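Local coordinates for protein dihydrodipicolinate synthase (Bacteroides thetaiotaomicron, PDB 4XKY) that probably acts as a pyruvate-handling, Schiff-base-forming aldolase of the dihydrodipicolinate synthase and N-acetylneuraminate lyase family, working as a tetramer, at residues A[58-63]-A[89-94]; A[48-53]-A[274-279]; A[192-197]-A[240-245]. All blocks are in the same frame, centred on the assembly; numbering follows the deposited sequence.

Interaction 1: A[58-63]-A[89-94]; sequences LRMEMI and VNLACL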
loop_
_atom_site.group_PDB
_atom_site.type_symbol
_atom_site.label_atom_id
_atom_site.label_comp_id
_atom_site.label_asym_id
_atom_site.label_seq_id
_atom_site.Cartn_x
_atom_site.Cartn_y
_atom_site.Cartn_z
ATOM N N LEU A 58 7.507 -17.198 26.587
ATOM C CA LEU A 58 8.057 -15.937 27.079
ATOM C C LEU A 58 6.980 -14.899 27.310
ATOM O O LEU A 58 7.013 -14.198 28.302
ATOM C CB LEU A 58 9.105 -15.411 26.125
ATOM C CG LEU A 58 10.164 -14.455 26.616
ATOM C CD1 LEU A 58 10.755 -14.880 27.931
ATOM C CD2 LEU A 58 11.247 -14.404 25.570
ATOM N N ARG A 59 5.992 -14.839 26.429
ATOM C CA ARG A 59 4.863 -13.946 26.643
ATOM C C ARG A 59 4.177 -14.303 27.992
ATOM O O ARG A 59 3.828 -13.426 28.763
ATOM C CB ARG A 59 3.895 -14.025 25.467
ATOM C CG ARG A 59 4.494 -13.495 24.179
ATOM C CD ARG A 59 3.832 -14.080 22.947
ATOM N NE ARG A 59 2.543 -13.449 22.695
ATOM C CZ ARG A 59 1.651 -13.897 21.820
ATOM N NH1 ARG A 59 1.898 -15.007 21.118
ATOM N NH2 ARG A 59 0.501 -13.247 21.669
ATOM N N MET A 60 4.018 -15.588 28.287
ATOM C CA MET A 60 3.388 -15.976 29.556
ATOM C C MET A 60 4.231 -15.582 30.762
ATOM O O MET A 60 3.696 -15.077 31.740
ATOM C CB MET A 60 3.042 -17.457 29.583
ATOM C CG MET A 60 1.917 -17.764 28.607
ATOM S SD MET A 60 1.296 -19.461 28.500
ATOM C CE MET A 60 2.795 -20.444 28.475
ATOM N N GLU A 61 5.540 -15.772 30.678
ATOM C CA GLU A 61 6.429 -15.358 31.751
ATOM C C GLU A 61 6.416 -13.847 31.978
ATOM O O GLU A 61 6.490 -13.403 33.111
ATOM C CB GLU A 61 7.840 -15.849 31.496
ATOM C CG GLU A 61 7.908 -17.364 31.485
ATOM C CD GLU A 61 9.304 -17.907 31.280
ATOM O OE1 GLU A 61 10.235 -17.114 31.016
ATOM O OE2 GLU A 61 9.460 -19.142 31.354
ATOM N N MET A 62 6.301 -13.065 30.912
ATOM C CA MET A 62 6.258 -11.632 31.073
ATOM C C MET A 62 5.010 -11.241 31.846
ATOM O O MET A 62 5.078 -10.413 32.725
ATOM C CB MET A 62 6.266 -10.918 29.733
ATOM C CG MET A 62 6.190 -9.383 29.790
ATOM S SD MET A 62 7.567 -8.627 30.691
ATOM C CE MET A 62 7.161 -6.894 30.525
ATOM N N ILE A 63 3.867 -11.814 31.480
ATOM C CA ILE A 63 2.626 -11.551 32.173
ATOM C C ILE A 63 2.709 -11.926 33.655
ATOM O O ILE A 63 2.368 -11.115 34.516
ATOM C CB ILE A 63 1.481 -12.320 31.507
ATOM C CG1 ILE A 63 1.187 -11.706 30.139
ATOM C CG2 ILE A 63 0.206 -12.304 32.354
ATOM C CD1 ILE A 63 0.372 -12.611 29.242
ATOM N N VAL A 89 -7.420 -15.904 23.797
ATOM C CA VAL A 89 -8.268 -16.153 24.950
ATOM C C VAL A 89 -7.432 -16.785 26.082
ATOM O O VAL A 89 -7.576 -16.411 27.236
ATOM C CB VAL A 89 -9.486 -17.023 24.573
ATOM C CG1 VAL A 89 -10.216 -17.507 25.828
ATOM C CG2 VAL A 89 -10.427 -16.222 23.661
ATOM N N ASN A 90 -6.523 -17.692 25.743
ATOM C CA ASN A 90 -5.676 -18.313 26.749
ATOM C C ASN A 90 -4.805 -17.267 27.484
ATOM O O ASN A 90 -4.613 -17.361 28.695
ATOM C CB ASN A 90 -4.830 -19.422 26.103
ATOM C CG ASN A 90 -3.890 -20.089 27.090
ATOM O OD1 ASN A 90 -4.318 -20.867 27.933
ATOM N ND2 ASN A 90 -2.605 -19.773 26.997
ATOM N N LEU A 91 -4.296 -16.262 26.768
ATOM C CA LEU A 91 -3.482 -15.242 27.421
ATOM C C LEU A 91 -4.332 -14.390 28.334
ATOM O O LEU A 91 -3.862 -14.002 29.424
ATOM C CB LEU A 91 -2.765 -14.328 26.433
ATOM C CG LEU A 91 -1.649 -14.944 25.599
ATOM C CD1 LEU A 91 -1.091 -13.897 24.652
ATOM C CD2 LEU A 91 -0.538 -15.513 26.473
ATOM N N ALA A 92 -5.550 -14.070 27.880
ATOM C CA ALA A 92 -6.502 -13.332 28.712
ATOM C C ALA A 92 -6.791 -14.070 30.018
ATOM O O ALA A 92 -6.759 -13.455 31.063
ATOM C CB ALA A 92 -7.801 -13.063 27.980
ATOM N N CYS A 93 -7.072 -15.371 29.963
ATOM C CA CYS A 93 -7.324 -16.157 31.191
ATOM C C CYS A 93 -6.114 -16.208 32.127
ATOM O O CYS A 93 -6.256 -16.130 33.349
ATOM C CB CYS A 93 -7.793 -17.565 30.847
ATOM S SG CYS A 93 -9.364 -17.506 29.936
ATOM N N LEU A 94 -4.928 -16.327 31.544
ATOM C CA LEU A 94 -3.698 -16.299 32.298
ATOM C C LEU A 94 -3.555 -14.943 32.985
ATOM O O LEU A 94 -3.319 -14.868 34.185
ATOM C CB LEU A 94 -2.515 -16.553 31.373
ATOM C CG LEU A 94 -1.184 -16.422 32.113
ATOM C CD1 LEU A 94 -0.886 -17.736 32.817
ATOM C CD2 LEU A 94 -0.045 -16.036 31.193
#

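Interaction 2: A[48-53]-A[274-279]; sequences TGESQS and DYVAAP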
loop_
_atom_site.group_PDB
_atom_site.type_symbol
_atom_site.label_atom_id
_atom_site.label_comp_id
_atom_site.label_asym_id
_atom_site.label_seq_id
_atom_site.Cartn_x
_atom_site.Cartn_y
_atom_site.Cartn_z
ATOM N N THR A 48 6.194 -2.322 21.564
ATOM C CA THR A 48 7.385 -2.036 22.353
ATOM C C THR A 48 7.925 -3.236 23.169
ATOM O O THR A 48 9.155 -3.344 23.384
ATOM C CB THR A 48 7.108 -0.837 23.272
ATOM O OG1 THR A 48 6.814 0.300 22.455
ATOM C CG2 THR A 48 8.291 -0.517 24.094
ATOM N N GLY A 49 7.004 -4.116 23.576
ATOM C CA GLY A 49 7.302 -5.372 24.294
ATOM C C GLY A 49 7.636 -6.550 23.394
ATOM O O GLY A 49 7.775 -7.675 23.879
ATOM N N GLU A 50 7.738 -6.301 22.081
ATOM C CA GLU A 50 8.131 -7.342 21.096
ATOM C C GLU A 50 7.184 -8.579 21.100
ATOM O O GLU A 50 7.636 -9.703 20.876
ATOM C CB GLU A 50 9.585 -7.824 21.387
ATOM C CG GLU A 50 10.696 -6.856 21.029
ATOM C CD GLU A 50 12.051 -7.245 21.627
ATOM O OE1 GLU A 50 12.864 -7.960 20.980
ATOM O OE2 GLU A 50 12.300 -6.811 22.766
ATOM N N SER A 51 5.892 -8.420 21.360
ATOM C CA SER A 51 5.080 -9.630 21.669
ATOM C C SER A 51 5.069 -10.662 20.526
ATOM O O SER A 51 5.266 -11.870 20.729
ATOM C CB SER A 51 3.634 -9.295 22.019
ATOM O OG SER A 51 2.956 -10.491 22.422
ATOM N N GLN A 52 4.861 -10.172 19.319
ATOM C CA GLN A 52 4.757 -11.064 18.166
ATOM C C GLN A 52 6.002 -11.936 17.981
ATOM O O GLN A 52 5.876 -13.116 17.612
ATOM C CB GLN A 52 4.536 -10.247 16.901
ATOM C CG GLN A 52 5.707 -9.326 16.589
ATOM C CD GLN A 52 5.291 -8.081 15.837
ATOM O OE1 GLN A 52 4.141 -7.954 15.411
ATOM N NE2 GLN A 52 6.228 -7.151 15.669
ATOM N N SER A 53 7.185 -11.375 18.265
ATOM C CA SER A 53 8.454 -12.055 17.941
ATOM C C SER A 53 8.945 -12.992 19.057
ATOM O O SER A 53 9.882 -13.766 18.879
ATOM C CB SER A 53 9.518 -11.025 17.533
ATOM O OG SER A 53 10.090 -10.424 18.684
ATOM N N ASP A 274 19.747 -4.827 27.455
ATOM C CA ASP A 274 19.423 -4.304 26.127
ATOM C C ASP A 274 19.192 -5.393 25.108
ATOM O O ASP A 274 19.018 -5.102 23.914
ATOM C CB ASP A 274 20.547 -3.378 25.628
ATOM C CG ASP A 274 21.931 -4.009 25.748
ATOM O OD1 ASP A 274 22.077 -5.122 26.308
ATOM O OD2 ASP A 274 22.889 -3.395 25.259
ATOM N N TYR A 275 19.189 -6.652 25.527
ATOM C CA TYR A 275 19.099 -7.743 24.529
ATOM C C TYR A 275 17.800 -7.665 23.711
ATOM O O TYR A 275 16.723 -7.453 24.282
ATOM C CB TYR A 275 19.214 -9.138 25.195
ATOM C CG TYR A 275 19.536 -10.221 24.191
ATOM C CD1 TYR A 275 20.853 -10.525 23.881
ATOM C CD2 TYR A 275 18.520 -10.915 23.527
ATOM C CE1 TYR A 275 21.150 -11.498 22.965
ATOM C CE2 TYR A 275 18.817 -11.868 22.585
ATOM C CZ TYR A 275 20.138 -12.155 22.332
ATOM O OH TYR A 275 20.502 -13.097 21.435
ATOM N N VAL A 276 17.912 -7.878 22.394
ATOM C CA VAL A 276 16.768 -7.831 21.463
ATOM C C VAL A 276 16.580 -9.207 20.796
ATOM O O VAL A 276 17.548 -9.828 20.356
ATOM C CB VAL A 276 16.975 -6.757 20.379
ATOM C CG1 VAL A 276 15.852 -6.783 19.356
ATOM C CG2 VAL A 276 17.067 -5.369 21.012
ATOM N N ALA A 277 15.340 -9.702 20.728
ATOM C CA ALA A 277 15.128 -11.074 20.271
ATOM C C ALA A 277 15.298 -11.155 18.765
ATOM O O ALA A 277 14.839 -10.272 18.036
ATOM C CB ALA A 277 13.712 -11.530 20.592
ATOM N N ALA A 278 15.917 -12.229 18.322
ATOM C CA ALA A 278 15.927 -12.593 16.919
ATOM C C ALA A 278 14.495 -12.546 16.353
ATOM O O ALA A 278 13.542 -12.933 17.035
ATOM C CB ALA A 278 16.507 -13.989 16.756
ATOM N N PRO A 279 14.349 -12.101 15.105
ATOM C CA PRO A 279 15.409 -11.865 14.121
ATOM C C PRO A 279 16.226 -10.569 14.235
ATOM O O PRO A 279 17.155 -10.374 13.446
ATOM C CB PRO A 279 14.628 -11.798 12.807
ATOM C CG PRO A 279 13.304 -11.204 13.204
ATOM C CD PRO A 279 13.020 -11.717 14.590
HETATM O O HOH W 1 12.589 -8.649 18.378
HETATM O O HOH W 2 11.183 -14.196 16.499
#

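Interaction 3: A[192-197]-A[240-245]; sequences PEEIMA and KVMQIS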
loop_
_atom_site.group_PDB
_atom_site.type_symbol
_atom_site.label_atom_id
_atom_site.label_comp_id
_atom_site.label_asym_id
_atom_site.label_seq_id
_atom_site.Cartn_x
_atom_site.Cartn_y
_atom_site.Cartn_z
ATOM N N PRO A 192 1.691 7.111 20.239
ATOM C CA PRO A 192 2.918 7.796 19.888
ATOM C C PRO A 192 3.170 9.001 20.748
ATOM O O PRO A 192 2.314 9.875 20.834
ATOM C CB PRO A 192 2.686 8.200 18.432
ATOM C CG PRO A 192 1.757 7.161 17.935
ATOM C CD PRO A 192 0.813 6.955 19.072
ATOM N N GLU A 193 4.350 9.050 21.369
ATOM C CA GLU A 193 4.620 10.059 22.388
ATOM C C GLU A 193 4.757 11.460 21.829
ATOM O O GLU A 193 4.529 12.423 22.556
ATOM C CB GLU A 193 5.842 9.689 23.257
ATOM C CG GLU A 193 7.190 9.615 22.544
ATOM C CD GLU A 193 8.131 8.574 23.150
ATOM O OE1 GLU A 193 9.328 8.868 23.337
ATOM O OE2 GLU A 193 7.676 7.449 23.439
ATOM N N GLU A 194 5.119 11.575 20.544
ATOM C CA GLU A 194 5.337 12.881 19.934
ATOM C C GLU A 194 4.036 13.727 19.874
ATOM O O GLU A 194 4.085 14.941 19.790
ATOM C CB GLU A 194 5.971 12.712 18.548
ATOM C CG GLU A 194 7.360 12.043 18.580
ATOM C CD GLU A 194 7.312 10.537 18.465
ATOM O OE1 GLU A 194 6.214 9.930 18.643
ATOM O OE2 GLU A 194 8.384 9.965 18.171
ATOM N N ILE A 195 2.877 13.083 19.968
ATOM C CA ILE A 195 1.599 13.782 19.861
ATOM C C ILE A 195 0.718 13.620 21.107
ATOM O O ILE A 195 -0.491 13.895 21.062
ATOM C CB ILE A 195 0.805 13.295 18.638
ATOM C CG1 ILE A 195 0.614 11.772 18.672
ATOM C CG2 ILE A 195 1.492 13.759 17.376
ATOM C CD1 ILE A 195 -0.416 11.248 17.684
ATOM N N MET A 196 1.323 13.171 22.198
ATOM C CA MET A 196 0.606 13.011 23.457
ATOM C C MET A 196 0.152 14.356 23.974
ATOM O O MET A 196 -0.998 14.505 24.389
ATOM C CB MET A 196 1.498 12.344 24.505
ATOM C CG MET A 196 0.848 12.073 25.855
ATOM S SD MET A 196 1.174 13.379 27.080
ATOM C CE MET A 196 2.919 13.181 27.416
ATOM N N ALA A 197 1.066 15.323 23.991
ATOM C CA ALA A 197 0.754 16.636 24.541
ATOM C C ALA A 197 -0.390 17.283 23.771
ATOM O O ALA A 197 -1.325 17.819 24.366
ATOM C CB ALA A 197 1.974 17.536 24.523
ATOM N N LYS A 240 11.969 18.525 24.784
ATOM C CA LYS A 240 12.747 17.392 25.285
ATOM C C LYS A 240 12.228 16.076 24.695
ATOM O O LYS A 240 13.012 15.252 24.217
ATOM C CB LYS A 240 12.702 17.322 26.813
ATOM C CG LYS A 240 13.479 18.418 27.525
ATOM C CD LYS A 240 13.522 18.115 29.021
ATOM C CE LYS A 240 13.697 19.358 29.880
ATOM N NZ LYS A 240 15.124 19.779 29.907
ATOM N N VAL A 241 10.914 15.866 24.744
ATOM C CA VAL A 241 10.334 14.711 24.079
ATOM C C VAL A 241 10.750 14.669 22.613
ATOM O O VAL A 241 11.131 13.608 22.128
ATOM C CB VAL A 241 8.805 14.656 24.225
ATOM C CG1 VAL A 241 8.203 13.583 23.328
ATOM C CG2 VAL A 241 8.452 14.334 25.666
ATOM N N MET A 242 10.735 15.799 21.900
ATOM C CA MET A 242 11.085 15.726 20.468
ATOM C C MET A 242 12.579 15.475 20.252
ATOM O O MET A 242 12.966 14.852 19.263
ATOM C CB MET A 242 10.577 16.924 19.658
ATOM C CG MET A 242 9.055 17.014 19.508
ATOM S SD MET A 242 8.155 15.505 19.047
ATOM C CE MET A 242 8.933 15.184 17.459
ATOM N N GLN A 243 13.412 15.904 21.191
ATOM C CA GLN A 243 14.835 15.595 21.129
ATOM C C GLN A 243 15.110 14.090 21.325
ATOM O O GLN A 243 15.937 13.506 20.633
ATOM C CB GLN A 243 15.600 16.417 22.170
ATOM C CG GLN A 243 17.102 16.356 21.945
ATOM C CD GLN A 243 17.877 17.134 22.978
ATOM O OE1 GLN A 243 17.333 17.978 23.653
ATOM N NE2 GLN A 243 19.153 16.829 23.118
ATOM N N ILE A 244 14.419 13.476 22.279
ATOM C CA ILE A 244 14.538 12.035 22.525
ATOM C C ILE A 244 14.170 11.310 21.244
ATOM O O ILE A 244 14.906 10.448 20.761
ATOM C CB ILE A 244 13.605 11.597 23.667
ATOM C CG1 ILE A 244 14.154 12.072 25.002
ATOM C CG2 ILE A 244 13.435 10.091 23.690
ATOM C CD1 ILE A 244 13.088 12.184 26.057
ATOM N N SER A 245 13.031 11.698 20.684
ATOM C CA SER A 245 12.536 11.097 19.442
ATOM C C SER A 245 13.501 11.225 18.251
ATOM O O SER A 245 13.656 10.282 17.434
ATOM C CB SER A 245 11.153 11.682 19.099
ATOM O OG SER A 245 10.726 11.264 17.816
#

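Interaction 1: A[58-63]-A[89-94]
Met60 lies against Leu94 and Leu91 where two neighbouring barrel helices face each other, and its side chain can be followed from root to tip. CB rests 3.8 Å from CD2 of Leu94. CG comes closer, 3.7 Å from the same Leu94 CD2, and also touches CD2 of Leu91 at 4.0 Å, so one methylene touches a methyl of each of two leucines that follow each other about a turn apart along the helix. SD passes loosely by ND2 of Asn90, an amide whose own hydrogen bond goes to Tyr56. At the last bond the chain bends (chi3 -44°), which carries CE away from helix 89-94. A flexible, unbranched methionine suits this partly exposed border.

Deeper in, Ile63 points toward helix 85-97. Its CG2 is 3.9 Å from Leu94 CD2, while CD1 reaches CD2 of Leu91 at 4.1 Å; both branches bear on Leu94, and CD1 touches Leu91 as well. The first torsion of Leu94 (chi1 176°) swings CG away from its own backbone N, and CD2 then lies on both Met60 and Ile63.

The other methyl of Leu91, CD1, meets Arg59 instead, 3.4 Å from NH2 and oblique to the guanidinium plane. Arg59 is buried, and a salt bridge to Asp82 answers its charge, while its NE makes a weak hydrogen bond to Ser51. The long arginine thereby joins the apolar seam to a polar network, its side chain about 8 Å from that of Tyr136, the predicted proton donor/acceptor.

The segment axes approach to 10.6 Å and cross at -24°, nearly parallel. Helices 56-70 and 85-97 follow the adjacent parallel strands 42-44 and 76-79, so the contact joins successive beta-alpha units on the outer layer of a TIM barrel.

Interaction 2: A[48-53]-A[274-279]
Glu50 OE1 is gripped from two directions. The backbone N of Ala277 donates to it over 3.0 Å in a nearly straight bond (165°), arriving close to the line of the carboxylate C-O bond, and a water donates to it at 2.7 Å. Next to these polar partners CG1 of Val276 comes within 3.6 Å of OE1, its side chain crossing the glutamate at about a right angle. The carboxylate reaches this far because the chain is extended beyond CG (chi2 167°). Its second oxygen, OE2, forms a salt bridge with Lys263, and the same lysine is hydrogen-bonded to the carbonyl of Tyr275, so that one cation ties both segments together. A long acidic residue is well placed here: the site is buried, and the lysine, the amide and the water probably stabilise the charged form.

Glu50 closes the Gly-Thr-Thr-Gly-Glu sequence of the DapA family, in the loop that follows barrel strand 42-44 and carries Thr48, a predicted pyruvate-binding residue. Segment 274-279 is part of the loop between helices 257-268 and 285-298 of the C-terminal helical region, and the contact therefore fastens an active-site loop of the TIM barrel to that added part.

The water on OE1 is shared. It also donates to Ala277 O at 2.8 Å and accepts from Ser53 OG at 3.1 Å, a small hydroxyl that fits beside the compact Ala277, whose CB lies 4.2 Å from that OG. A second water lies 2.7 Å from the carbonyl oxygen of Ser53 and also near that of Ala278, which belongs to the cis peptide bond leading into Pro279. Around this end a neighbouring subunit closes in, packing aromatic side chains on Ser53 and Pro279 and an apolar one on Ala278.

Interaction 3: A[192-197]-A[240-245]
Glu194 and Ser245 anchor a buried contact, part polar and part apolar, between the turn that follows barrel strand 187-190 and helix 231-247 of the C-terminal helical region. Ser245 OG donates to OE2 of Glu194 at 2.7 Å and meets the anti lone pair of that oxygen, the one turned away from OE1. A bend at chi2 (90°) folds the glutamate chain, and its aliphatic part lies on Met242: SD is 3.6 Å from Glu194 CB, and CE is 3.7 Å from CG. Thioether and carboxylate chains cross at about a right angle, the pliable methionine fitting against the methylenes. One turn of helix thus supplies both a sulfur for the methylenes and a hydroxyl for the acid.

Val241 adds a compact branch, CG1 standing 3.9 Å from the carbonyl oxygen of Glu193. The carboxylate of Glu193 is held elsewhere, by Tyr249 OH and Gly211 N, and its side chain is about 7 Å from that of Thr48. Such packing of C-terminal helices on a TIM barrel, here near the predicted pyruvate site, is as expected of the DapA family.

In the fold
Interactions 1 and 2 adjoin through Arg59 and Ser51, although their centres are about 16 Å apart. Interaction 3 stands across the chain, its centre about 30 Å from that of interaction 1 and on the other side of the chain's centre, and about 22 Å from that of interaction 2, with about 7 Å between nearest atoms. Each has a residue in or near the predicted active site: segment 48-53 contains Thr48, Arg59 approaches Tyr136, and the side chain of Glu193 lies about 9 Å from that of Val208. Interaction 1 joins barrel helices, whereas interactions 2 and 3 fix C-terminal elements to the loops after strands 42-44 and 187-190.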